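Local coordinates for oxidoreductase, short-chain dehydrogenase/reductase family (PDB 3L6E), which probably acts as a nucleotide-dependent oxidoreductase of the short-chain dehydrogenase/reductase family, possibly a 3-dehydrosphinganine reductase, at residues A[4-9]-A[26-31]; A[19-24]-A[44-49]; A[30-35]-A[49-54]; A[78-83]-A[127-132]. All blocks are in the same frame, centred on the assembly; numbering follows the deposited sequence.

Contact 1. Residues A[4-9]-A[26-31]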
loop_
_atom_site.group_PDB
_atom_site.type_symbol
_atom_site.label_atom_id
_atom_site.label_comp_id
_atom_site.label_asym_id
_atom_site.label_seq_id
_atom_site.Cartn_x
_atom_site.Cartn_y
_atom_site.Cartn_z
ATOM N N GLY A 4 -17.283 0.398 -16.572
ATOM C CA GLY A 4 -16.474 -0.546 -15.791
ATOM C C GLY A 4 -17.283 -1.201 -14.689
ATOM O O GLY A 4 -17.783 -0.518 -13.788
ATOM N N HIS A 5 -17.421 -2.523 -14.756
ATOM C CA HIS A 5 -18.187 -3.257 -13.752
ATOM C C HIS A 5 -17.352 -3.730 -12.559
ATOM O O HIS A 5 -16.340 -4.425 -12.719
ATOM C CB HIS A 5 -18.917 -4.437 -14.377
ATOM C CG HIS A 5 -19.869 -5.115 -13.448
ATOM N ND1 HIS A 5 -20.138 -6.464 -13.511
ATOM C CD2 HIS A 5 -20.592 -4.633 -12.409
ATOM C CE1 HIS A 5 -21.007 -6.779 -12.567
ATOM N NE2 HIS A 5 -21.298 -5.687 -11.885
ATOM N N ILE A 6 -17.798 -3.341 -11.364
ATOM C CA ILE A 6 -17.168 -3.745 -10.108
ATOM C C ILE A 6 -18.180 -4.473 -9.240
ATOM O O ILE A 6 -19.353 -4.103 -9.175
ATOM C CB ILE A 6 -16.633 -2.527 -9.303
ATOM C CG1 ILE A 6 -15.871 -1.556 -10.205
ATOM C CG2 ILE A 6 -15.796 -2.995 -8.051
ATOM C CD1 ILE A 6 -14.522 -2.060 -10.666
ATOM N N ILE A 7 -17.727 -5.528 -8.586
ATOM C CA ILE A 7 -18.540 -6.210 -7.601
ATOM C C ILE A 7 -17.967 -5.866 -6.236
ATOM O O ILE A 7 -16.764 -6.012 -6.015
ATOM C CB ILE A 7 -18.520 -7.719 -7.800
ATOM C CG1 ILE A 7 -19.309 -8.096 -9.061
ATOM C CG2 ILE A 7 -19.129 -8.451 -6.584
ATOM C CD1 ILE A 7 -19.192 -9.570 -9.384
ATOM N N VAL A 8 -18.827 -5.468 -5.318
ATOM C CA VAL A 8 -18.411 -5.191 -3.962
ATOM C C VAL A 8 -19.255 -5.960 -2.975
ATOM O O VAL A 8 -20.450 -5.796 -2.930
ATOM C CB VAL A 8 -18.512 -3.703 -3.636
ATOM C CG1 VAL A 8 -18.127 -3.460 -2.216
ATOM C CG2 VAL A 8 -17.656 -2.899 -4.561
ATOM N N THR A 9 -18.622 -6.805 -2.183
ATOM C CA THR A 9 -19.336 -7.526 -1.151
ATOM C C THR A 9 -19.294 -6.751 0.151
ATOM O O THR A 9 -18.514 -5.838 0.301
ATOM C CB THR A 9 -18.759 -8.905 -0.910
ATOM O OG1 THR A 9 -17.418 -8.777 -0.466
ATOM C CG2 THR A 9 -18.780 -9.714 -2.149
ATOM N N ARG A 26 -15.887 7.696 -9.395
ATOM C CA ARG A 26 -14.837 7.501 -10.403
ATOM C C ARG A 26 -15.381 6.882 -11.717
ATOM O O ARG A 26 -14.611 6.427 -12.575
ATOM C CB ARG A 26 -13.659 6.695 -9.819
ATOM C CG ARG A 26 -12.871 7.416 -8.698
ATOM C CD ARG A 26 -12.189 6.412 -7.744
ATOM N NE ARG A 26 -11.637 7.022 -6.517
ATOM C CZ ARG A 26 -10.338 7.128 -6.232
ATOM N NH1 ARG A 26 -9.943 7.684 -5.087
ATOM N NH2 ARG A 26 -9.422 6.677 -7.082
ATOM N N GLY A 27 -16.706 6.869 -11.859
ATOM C CA GLY A 27 -17.360 6.447 -13.099
ATOM C C GLY A 27 -17.677 4.974 -13.317
ATOM O O GLY A 27 -18.001 4.592 -14.442
ATOM N N HIS A 28 -17.609 4.150 -12.261
ATOM C CA HIS A 28 -17.848 2.697 -12.387
ATOM C C HIS A 28 -19.307 2.328 -12.095
ATOM O O HIS A 28 -20.005 3.062 -11.409
ATOM C CB HIS A 28 -16.976 1.911 -11.400
ATOM C CG HIS A 28 -15.516 1.842 -11.750
ATOM N ND1 HIS A 28 -14.570 2.647 -11.150
ATOM C CD2 HIS A 28 -14.831 1.002 -12.567
ATOM C CE1 HIS A 28 -13.371 2.332 -11.612
ATOM N NE2 HIS A 28 -13.501 1.335 -12.470
ATOM N N GLN A 29 -19.750 1.181 -12.607
ATOM C CA GLN A 29 -21.006 0.566 -12.195
ATOM C C GLN A 29 -20.712 -0.466 -11.122
ATOM O O GLN A 29 -19.713 -1.175 -11.188
ATOM C CB GLN A 29 -21.676 -0.149 -13.368
ATOM C CG GLN A 29 -21.966 0.719 -14.576
ATOM C CD GLN A 29 -23.242 1.502 -14.420
ATOM O OE1 GLN A 29 -23.262 2.562 -13.782
ATOM N NE2 GLN A 29 -24.322 0.994 -15.006
ATOM N N VAL A 30 -21.591 -0.589 -10.138
ATOM C CA VAL A 30 -21.243 -1.424 -8.989
ATOM C C VAL A 30 -22.351 -2.389 -8.623
ATOM O O VAL A 30 -23.460 -1.966 -8.361
ATOM C CB VAL A 30 -20.839 -0.557 -7.758
ATOM C CG1 VAL A 30 -20.455 -1.430 -6.604
ATOM C CG2 VAL A 30 -19.687 0.345 -8.100
ATOM N N SER A 31 -22.047 -3.687 -8.636
ATOM C CA SER A 31 -22.979 -4.681 -8.123
ATOM C C SER A 31 -22.724 -4.836 -6.624
ATOM O O SER A 31 -21.693 -5.395 -6.209
ATOM C CB SER A 31 -22.795 -6.017 -8.829
ATOM O OG SER A 31 -23.330 -5.966 -10.128
HETATM O O HOH W 1 -16.340 3.003 -15.931
#
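His5, Ile6 and Ile7 pair with Gln29, Val30 and Ser31 in parallel strands that cross at 36°, their axes 4.6 Å apart at the closest. Four backbone bonds zip them together: Gln29 N to Gly4 O, Ile6 N to Gln29 O, Ser31 N to Ile6 O, and Val8 N to Ser31 O, the last at 3.0 Å.

On the face carrying His5 and Ser31, the imidazole swings out to the hydroxyl. With its CG anti to the backbone N (chi1 -172°), the ring reaches along the sheet so that NE2 lies 2.7 Å from Ser31 OG, the hydroxyl sitting at the ring edge in its plane. His5 ND1 is bonded to Gly76 O, so both ring nitrogens are held and the imidazole is pinned against rotation. Beside this pair, helix 61-75 packs Ala71 and Trp74 onto Ser31.

On the other face, the bend of Ile6 lays CD1 3.6 Å from His28 CD2, while Gly4 O lies at the edge of the His28 ring, 3.5 Å from the same carbon. Further along, Val8 CG2 rests 3.8 Å from Val30 CG1, beneath Thr20 and Leu23 of helix 14-25. At the start of the pair a water bridges Gly4 N and Gly27 O, and Gly27, with positive phi, is the C-prime residue of the Schellman motif that ends that helix. Strand 5-9, helix 14-25 and strand 29-34 thus form the first beta-alpha-beta unit of the Rossmann fold, the part that in this family cradles the dinucleotide.

Contact 2. Residues A[19-24]-A[44-49]; sequences LTIGLV and ELLLGN. Unlike the reference sequence in segment 44-49: Leu45 (reference Glu), Asn49 (reference Lys).
Neither rings nor amides take part where Leu47 meets Thr20, Ile21 and Val24, so there are no faces or edges to stack: the contact is made entirely by methyl and methylene groups. Leu47 does most of the touching. Its CG stands anti to the carbonyl carbon (chi1 -52°), which sends CD1 out toward helix 14-25. There it meets Thr20 CG2 at 3.9 Å, Val24 CG2 at 4.2 Å and Ile21 CG1 at 4.3 Å, three residues spanning about one turn.

Thr20 offers its methyl because its hydroxyl is turned back into its own helix and bonded to Gly16 O. One step outward, Ile21 CD1 and Leu46 CD2 touch at 4.1 Å, the two side chains crossing at about a right angle; Leu46 lies at the solvent side.

Below, Thr20 and Val24 also rest on Val30 and Val51, which closes the inner side of the contact with the sheet. Helix 37-47 ends here: Gly48 N still bonds to Glu44 O, but Gly48 itself leaves helical geometry with positive phi and turns the chain toward strand 51-55. Helices 14-25 and 37-47 lie side by side on one face of the parallel sheet, as in the alpha-beta-alpha sandwich of a Rossmann domain.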
loop_
_atom_site.group_PDB
_atom_site.type_symbol
_atom_site.label_atom_id
_atom_site.label_comp_id
_atom_site.label_asym_id
_atom_site.label_seq_id
_atom_site.Cartn_x
_atom_site.Cartn_y
_atom_site.Cartn_z
ATOM N N LEU A 19 -16.497 2.548 -0.233
ATOM C CA LEU A 19 -15.866 2.030 -1.431
ATOM C C LEU A 19 -16.823 2.080 -2.612
ATOM O O LEU A 19 -16.407 2.421 -3.700
ATOM C CB LEU A 19 -15.352 0.604 -1.229
ATOM C CG LEU A 19 -14.136 0.356 -0.320
ATOM C CD1 LEU A 19 -14.122 -1.082 0.153
ATOM C CD2 LEU A 19 -12.821 0.702 -1.005
ATOM N N THR A 20 -18.098 1.743 -2.390
ATOM C CA THR A 20 -19.097 1.738 -3.452
ATOM C C THR A 20 -19.276 3.145 -3.973
ATOM O O THR A 20 -19.228 3.363 -5.176
ATOM C CB THR A 20 -20.457 1.182 -3.005
ATOM O OG1 THR A 20 -20.313 -0.176 -2.599
ATOM C CG2 THR A 20 -21.491 1.233 -4.149
ATOM N N ILE A 21 -19.468 4.092 -3.053
ATOM C CA ILE A 21 -19.612 5.502 -3.382
ATOM C C ILE A 21 -18.434 6.006 -4.212
ATOM O O ILE A 21 -18.627 6.691 -5.215
ATOM C CB ILE A 21 -19.812 6.394 -2.117
ATOM C CG1 ILE A 21 -21.071 5.965 -1.354
ATOM C CG2 ILE A 21 -19.853 7.887 -2.515
ATOM C CD1 ILE A 21 -21.318 6.672 -0.045
ATOM N N GLY A 22 -17.224 5.642 -3.793
ATOM C CA GLY A 22 -15.991 6.127 -4.411
ATOM C C GLY A 22 -15.790 5.657 -5.831
ATOM O O GLY A 22 -15.350 6.431 -6.682
ATOM N N LEU A 23 -16.097 4.383 -6.079
ATOM C CA LEU A 23 -16.016 3.782 -7.410
ATOM C C LEU A 23 -17.084 4.363 -8.333
ATOM O O LEU A 23 -16.870 4.499 -9.537
ATOM C CB LEU A 23 -16.189 2.256 -7.318
ATOM C CG LEU A 23 -15.101 1.409 -6.648
ATOM C CD1 LEU A 23 -15.663 0.125 -6.050
ATOM C CD2 LEU A 23 -13.947 1.100 -7.597
ATOM N N VAL A 24 -18.241 4.707 -7.772
ATOM C CA VAL A 24 -19.286 5.362 -8.564
ATOM C C VAL A 24 -18.838 6.752 -9.011
ATOM O O VAL A 24 -18.985 7.113 -10.195
ATOM C CB VAL A 24 -20.631 5.439 -7.816
ATOM C CG1 VAL A 24 -21.602 6.449 -8.507
ATOM C CG2 VAL A 24 -21.258 4.055 -7.734
ATOM N N GLU A 44 -29.153 2.242 -3.080
ATOM C CA GLU A 44 -29.821 2.347 -4.377
ATOM C C GLU A 44 -30.523 3.705 -4.527
ATOM O O GLU A 44 -30.450 4.326 -5.587
ATOM C CB GLU A 44 -30.796 1.170 -4.615
ATOM C CG GLU A 44 -30.094 -0.131 -5.035
ATOM C CD GLU A 44 -31.046 -1.214 -5.555
ATOM O OE1 GLU A 44 -31.717 -1.882 -4.732
ATOM O OE2 GLU A 44 -31.101 -1.417 -6.787
ATOM N N LEU A 45 -31.155 4.163 -3.441
ATOM C CA LEU A 45 -31.810 5.479 -3.358
ATOM C C LEU A 45 -30.801 6.619 -3.526
ATOM O O LEU A 45 -31.092 7.639 -4.153
ATOM C CB LEU A 45 -32.541 5.612 -2.011
ATOM C CG LEU A 45 -33.768 6.522 -1.872
ATOM C CD1 LEU A 45 -34.912 5.784 -1.182
ATOM C CD2 LEU A 45 -33.444 7.818 -1.129
ATOM N N LEU A 46 -29.607 6.435 -2.969
ATOM C CA LEU A 46 -28.553 7.437 -3.084
ATOM C C LEU A 46 -27.895 7.471 -4.468
ATOM O O LEU A 46 -27.629 8.547 -4.987
ATOM C CB LEU A 46 -27.490 7.238 -1.992
ATOM C CG LEU A 46 -26.302 8.214 -1.938
ATOM C CD1 LEU A 46 -26.691 9.570 -1.341
ATOM C CD2 LEU A 46 -25.142 7.615 -1.162
ATOM N N LEU A 47 -27.637 6.305 -5.058
ATOM C CA LEU A 47 -26.770 6.226 -6.235
ATOM C C LEU A 47 -27.481 5.814 -7.523
ATOM O O LEU A 47 -26.895 5.912 -8.616
ATOM C CB LEU A 47 -25.547 5.331 -5.967
ATOM C CG LEU A 47 -24.706 5.620 -4.709
ATOM C CD1 LEU A 47 -23.751 4.453 -4.392
ATOM C CD2 LEU A 47 -23.957 6.959 -4.794
ATOM N N GLY A 48 -28.729 5.362 -7.385
ATOM C CA GLY A 48 -29.617 5.108 -8.520
ATOM C C GLY A 48 -29.135 4.031 -9.476
ATOM O O GLY A 48 -28.792 2.923 -9.051
ATOM N N ASN A 49 -29.106 4.371 -10.766
ATOM C CA ASN A 49 -28.835 3.409 -11.836
ATOM C C ASN A 49 -27.364 3.016 -11.985
ATOM O O ASN A 49 -27.019 2.182 -12.817
ATOM C CB ASN A 49 -29.443 3.872 -13.181
ATOM C CG ASN A 49 -28.923 5.238 -13.658
ATOM O OD1 ASN A 49 -28.925 5.516 -14.858
ATOM N ND2 ASN A 49 -28.507 6.094 -12.732
#

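Contact 3. Residues A[30-35]-A[49-54]; sequences VSMMGR and NAVIGI. Unlike the reference sequence in segment 49-54: Asn49 (reference Lys). With SO4 (sulfate ion), chain C.
Met32, a selenomethionine, drapes its end over Val51: SE lies 4.0 Å from Val51 CB, and CE, folded back at the last torsion (chi3 -57°), sits 3.8 Å from Val51 CG2. The same methyl lies 3.7 Å from Gly53 N. Leu40, Gln43 and Glu44 of helix 37-47 cover this selenomethionine from above, while Val30 CB meets Val51 CG1 at 3.8 Å on the same face.

Underneath, the strands run parallel, and bonds such as Met32 N to Ile52 O and Ile54 N to Met32 O, both 2.8 Å, carry the pairing; the final one, Gly34 N to Ile54 O, is weak. With helix 37-47 they make the second beta-alpha-beta unit of the Rossmann fold, and strand 51-55 is an outermost strand of the sheet.

Turned to the opposite face, Ile54 CD1 reaches to 4.0 Å from Ser31 CB.

Past the strand end, Arg35 N donates a straight bond (172°) of 2.7 Å to O2 of a sulfate, probably from the crystallisation liquor. Arg36 NE and Gly12 N also bind this anion, a setting consistent with the cofactor-phosphate site of NADP-dependent relatives.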
loop_
_atom_site.group_PDB
_atom_site.type_symbol
_atom_site.label_atom_id
_atom_site.label_comp_id
_atom_site.label_asym_id
_atom_site.label_seq_id
_atom_site.Cartn_x
_atom_site.Cartn_y
_atom_site.Cartn_z
ATOM N N VAL A 30 -21.591 -0.589 -10.138
ATOM C CA VAL A 30 -21.243 -1.424 -8.989
ATOM C C VAL A 30 -22.351 -2.389 -8.623
ATOM O O VAL A 30 -23.460 -1.966 -8.361
ATOM C CB VAL A 30 -20.839 -0.557 -7.758
ATOM C CG1 VAL A 30 -20.455 -1.430 -6.604
ATOM C CG2 VAL A 30 -19.687 0.345 -8.100
ATOM N N SER A 31 -22.047 -3.687 -8.636
ATOM C CA SER A 31 -22.979 -4.681 -8.123
ATOM C C SER A 31 -22.724 -4.836 -6.624
ATOM O O SER A 31 -21.693 -5.395 -6.209
ATOM C CB SER A 31 -22.795 -6.017 -8.829
ATOM O OG SER A 31 -23.330 -5.966 -10.128
HETATM N N MSE A 32 -23.635 -4.305 -5.822
HETATM C CA MSE A 32 -23.471 -4.333 -4.365
HETATM C C MSE A 32 -24.004 -5.642 -3.797
HETATM O O MSE A 32 -25.174 -5.955 -3.966
HETATM C CB MSE A 32 -24.208 -3.154 -3.722
HETATM C CG MSE A 32 -23.859 -1.800 -4.311
HETATM SE SE MSE A 32 -24.853 -0.345 -3.479
HETATM C CE MSE A 32 -26.671 -0.956 -3.809
HETATM N N MSE A 33 -23.157 -6.404 -3.124
HETATM C CA MSE A 33 -23.642 -7.603 -2.430
HETATM C C MSE A 33 -23.600 -7.436 -0.919
HETATM O O MSE A 33 -22.589 -7.007 -0.377
HETATM C CB MSE A 33 -22.846 -8.834 -2.836
HETATM C CG MSE A 33 -22.975 -9.158 -4.322
HETATM SE SE MSE A 33 -21.940 -10.735 -4.768
HETATM C CE MSE A 33 -22.212 -10.684 -6.715
ATOM N N GLY A 34 -24.704 -7.781 -0.257
ATOM C CA GLY A 34 -24.800 -7.642 1.184
ATOM C C GLY A 34 -25.897 -8.474 1.814
ATOM O O GLY A 34 -26.855 -8.876 1.156
ATOM N N ARG A 35 -25.733 -8.743 3.103
ATOM C CA ARG A 35 -26.701 -9.523 3.884
ATOM C C ARG A 35 -27.913 -8.691 4.305
ATOM O O ARG A 35 -28.980 -9.238 4.574
ATOM C CB ARG A 35 -26.010 -10.052 5.142
ATOM C CG ARG A 35 -25.717 -11.531 5.153
ATOM C CD ARG A 35 -26.629 -12.250 6.139
ATOM N NE ARG A 35 -27.918 -12.632 5.557
ATOM C CZ ARG A 35 -28.797 -13.447 6.142
ATOM N NH1 ARG A 35 -28.543 -13.979 7.339
ATOM N NH2 ARG A 35 -29.937 -13.732 5.528
ATOM N N ASN A 49 -29.106 4.371 -10.766
ATOM C CA ASN A 49 -28.835 3.409 -11.836
ATOM C C ASN A 49 -27.364 3.016 -11.985
ATOM O O ASN A 49 -27.019 2.182 -12.817
ATOM C CB ASN A 49 -29.443 3.872 -13.181
ATOM C CG ASN A 49 -28.923 5.238 -13.658
ATOM O OD1 ASN A 49 -28.925 5.516 -14.858
ATOM N ND2 ASN A 49 -28.507 6.094 -12.732
ATOM N N ALA A 50 -26.516 3.613 -11.154
ATOM C CA ALA A 50 -25.105 3.292 -11.098
ATOM C C ALA A 50 -24.837 1.968 -10.364
ATOM O O ALA A 50 -23.754 1.399 -10.475
ATOM C CB ALA A 50 -24.346 4.425 -10.436
ATOM N N VAL A 51 -25.830 1.475 -9.631
ATOM C CA VAL A 51 -25.650 0.293 -8.785
ATOM C C VAL A 51 -26.883 -0.600 -8.790
ATOM O O VAL A 51 -27.965 -0.173 -9.171
ATOM C CB VAL A 51 -25.357 0.680 -7.295
ATOM C CG1 VAL A 51 -24.028 1.462 -7.154
ATOM C CG2 VAL A 51 -26.524 1.463 -6.707
ATOM N N ILE A 52 -26.695 -1.841 -8.357
ATOM C CA ILE A 52 -27.797 -2.697 -7.928
ATOM C C ILE A 52 -27.455 -3.350 -6.601
ATOM O O ILE A 52 -26.299 -3.707 -6.351
ATOM C CB ILE A 52 -28.069 -3.861 -8.895
ATOM C CG1 ILE A 52 -26.793 -4.203 -9.651
ATOM C CG2 ILE A 52 -29.215 -3.545 -9.804
ATOM C CD1 ILE A 52 -26.538 -5.655 -9.773
ATOM N N GLY A 53 -28.482 -3.539 -5.783
ATOM C CA GLY A 53 -28.380 -4.324 -4.568
ATOM C C GLY A 53 -28.773 -5.760 -4.844
ATOM O O GLY A 53 -29.911 -6.044 -5.217
ATOM N N ILE A 54 -27.810 -6.660 -4.688
ATOM C CA ILE A 54 -28.081 -8.087 -4.690
ATOM C C ILE A 54 -27.992 -8.542 -3.238
ATOM O O ILE A 54 -26.947 -8.419 -2.603
ATOM C CB ILE A 54 -27.040 -8.857 -5.543
ATOM C CG1 ILE A 54 -27.091 -8.402 -7.000
ATOM C CG2 ILE A 54 -27.244 -10.357 -5.423
ATOM C CD1 ILE A 54 -25.741 -8.447 -7.663
HETATM S S SO4 C . -23.558 -6.421 4.763
HETATM O O1 SO4 C . -24.835 -5.915 5.248
HETATM O O2 SO4 C . -23.614 -7.864 4.548
HETATM O O3 SO4 C . -23.332 -5.738 3.496
HETATM O O4 SO4 C . -22.512 -6.119 5.747
#

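Contact 4. Residues A[78-83]-A[127-132]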
loop_
_atom_site.group_PDB
_atom_site.type_symbol
_atom_site.label_atom_id
_atom_site.label_comp_id
_atom_site.label_asym_id
_atom_site.label_seq_id
_atom_site.Cartn_x
_atom_site.Cartn_y
_atom_site.Cartn_z
ATOM N N PRO A 78 -17.102 -8.816 -14.356
ATOM C CA PRO A 78 -16.461 -7.744 -13.605
ATOM C C PRO A 78 -14.970 -7.608 -13.872
ATOM O O PRO A 78 -14.300 -8.604 -14.145
ATOM C CB PRO A 78 -16.677 -8.155 -12.144
ATOM C CG PRO A 78 -16.822 -9.634 -12.158
ATOM C CD PRO A 78 -17.370 -10.009 -13.519
ATOM N N GLU A 79 -14.471 -6.374 -13.799
ATOM C CA GLU A 79 -13.037 -6.101 -13.760
ATOM C C GLU A 79 -12.464 -6.246 -12.334
ATOM O O GLU A 79 -11.292 -6.610 -12.152
ATOM C CB GLU A 79 -12.747 -4.684 -14.260
ATOM C CG GLU A 79 -13.349 -4.350 -15.623
ATOM C CD GLU A 79 -13.105 -2.905 -16.026
ATOM O OE1 GLU A 79 -13.037 -2.627 -17.252
ATOM O OE2 GLU A 79 -12.972 -2.050 -15.116
ATOM N N LEU A 80 -13.279 -5.941 -11.328
ATOM C CA LEU A 80 -12.803 -5.979 -9.947
ATOM C C LEU A 80 -13.843 -6.591 -9.038
ATOM O O LEU A 80 -15.021 -6.212 -9.075
ATOM C CB LEU A 80 -12.389 -4.578 -9.452
ATOM C CG LEU A 80 -12.187 -4.308 -7.950
ATOM C CD1 LEU A 80 -11.035 -5.118 -7.391
ATOM C CD2 LEU A 80 -11.988 -2.807 -7.650
ATOM N N VAL A 81 -13.400 -7.579 -8.259
ATOM C CA VAL A 81 -14.191 -8.122 -7.174
ATOM C C VAL A 81 -13.541 -7.655 -5.880
ATOM O O VAL A 81 -12.389 -7.984 -5.568
ATOM C CB VAL A 81 -14.362 -9.659 -7.240
ATOM C CG1 VAL A 81 -15.193 -10.157 -6.043
ATOM C CG2 VAL A 81 -15.104 -10.041 -8.512
ATOM N N LEU A 82 -14.291 -6.832 -5.162
ATOM C CA LEU A 82 -13.831 -6.239 -3.933
ATOM C C LEU A 82 -14.537 -6.962 -2.817
ATOM O O LEU A 82 -15.737 -6.788 -2.614
ATOM C CB LEU A 82 -14.175 -4.758 -3.904
ATOM C CG LEU A 82 -13.049 -3.788 -3.570
ATOM C CD1 LEU A 82 -13.595 -2.389 -3.358
ATOM C CD2 LEU A 82 -12.293 -4.249 -2.355
ATOM N N HIS A 83 -13.807 -7.820 -2.129
ATOM C CA HIS A 83 -14.418 -8.588 -1.066
ATOM C C HIS A 83 -14.177 -7.930 0.284
ATOM O O HIS A 83 -13.036 -7.793 0.729
ATOM C CB HIS A 83 -13.951 -10.040 -1.062
ATOM C CG HIS A 83 -14.681 -10.888 -0.066
ATOM N ND1 HIS A 83 -14.076 -11.408 1.057
ATOM C CD2 HIS A 83 -15.977 -11.261 0.001
ATOM C CE1 HIS A 83 -14.966 -12.078 1.764
ATOM N NE2 HIS A 83 -16.127 -11.999 1.147
ATOM N N GLY A 127 -8.863 -12.418 -16.870
ATOM C CA GLY A 127 -8.036 -11.486 -16.127
ATOM C C GLY A 127 -8.890 -10.502 -15.369
ATOM O O GLY A 127 -10.110 -10.504 -15.512
ATOM N N GLY A 128 -8.241 -9.657 -14.572
ATOM C CA GLY A 128 -8.924 -8.728 -13.677
ATOM C C GLY A 128 -8.362 -8.775 -12.268
ATOM O O GLY A 128 -7.271 -9.299 -12.048
ATOM N N VAL A 129 -9.110 -8.220 -11.311
ATOM C CA VAL A 129 -8.625 -8.041 -9.937
ATOM C C VAL A 129 -9.564 -8.641 -8.872
ATOM O O VAL A 129 -10.781 -8.415 -8.897
ATOM C CB VAL A 129 -8.298 -6.540 -9.657
ATOM C CG1 VAL A 129 -7.762 -6.317 -8.248
ATOM C CG2 VAL A 129 -7.262 -6.025 -10.674
ATOM N N LEU A 130 -8.975 -9.443 -7.974
ATOM C CA LEU A 130 -9.641 -9.940 -6.773
ATOM C C LEU A 130 -9.020 -9.262 -5.572
ATOM O O LEU A 130 -7.886 -9.580 -5.163
ATOM C CB LEU A 130 -9.531 -11.464 -6.598
ATOM C CG LEU A 130 -10.017 -12.006 -5.241
ATOM C CD1 LEU A 130 -11.499 -11.799 -5.038
ATOM C CD2 LEU A 130 -9.655 -13.497 -5.031
ATOM N N ALA A 131 -9.773 -8.331 -5.005
ATOM C CA ALA A 131 -9.255 -7.531 -3.909
ATOM C C ALA A 131 -9.992 -7.943 -2.673
ATOM O O ALA A 131 -11.215 -8.001 -2.675
ATOM C CB ALA A 131 -9.428 -6.052 -4.186
ATOM N N ASN A 132 -9.233 -8.262 -1.633
ATOM C CA ASN A 132 -9.801 -8.686 -0.373
ATOM C C ASN A 132 -9.470 -7.693 0.733
ATOM O O ASN A 132 -8.322 -7.235 0.846
ATOM C CB ASN A 132 -9.292 -10.060 0.003
ATOM C CG ASN A 132 -10.161 -11.159 -0.523
ATOM O OD1 ASN A 132 -11.175 -11.512 0.063
ATOM N ND2 ASN A 132 -9.756 -11.728 -1.634
#
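Leu80 pushes CD1 into the notch between Val129 and Ala131, in the middle of the parallel Rossmann sheet where strand 80-84 runs beside strand 128-137. Its CG lies anti to the backbone N (chi1 165°), which tips that methyl across to Val129 CG1 at 3.6 Å and Ala131 CB at 3.7 Å. Beside the small Ala131 there is room for two leucines: Leu82 CD2 also comes to 3.8 Å from the same CB. Leu211, in a loop, packs against Leu80 and Ala131.

On the reverse face the bumps are Val81 CG1 and Leu130 CD1, 4.2 Å apart. Helix 98-123, which links the two strands, rests Thr119 on Val81 and Thr112 and Val115 on His83.

At the strand start Gly128, bare of a side chain, lets Glu79 O come to 3.5 Å from its CA and accept Val129 N. From there the backbone pairing is regular up to His83 N, whose bond to Ala131 O is 2.7 Å and nearly straight.

His83 opens the sequence His-Cys-Ala-Gly, which stands where classical relatives carry Asn-Asn-Ala-Gly. Its ring is turned 66° from the Asn132 amide, and ND1 gives OD1 of that amide a weak hydrogen bond of 3.1 Å.

Starting from the N terminus, contact 1 closes the loop that runs out through helix 14-25 and back to the sheet. Contact 2 begins inside that loop, on the same helix, and ends beyond it on helix 37-47, so the two cross. Contact 3 takes up strand 29-34 where contact 1 stops, sharing Val30 and Ser31, and crosses contact 2, whose end overlaps it at Asn49. Together these three tie strands 51-55, 29-34 and 5-9 to helices 14-25 and 37-47, which lie on one face of the sheet. Contact 4 follows in series, closing the longer loop through helix 98-123; strand 80-84 bonds directly to strand 5-9, and Leu19 reaches Leu82, joining contact 4 to contacts 1 and 2.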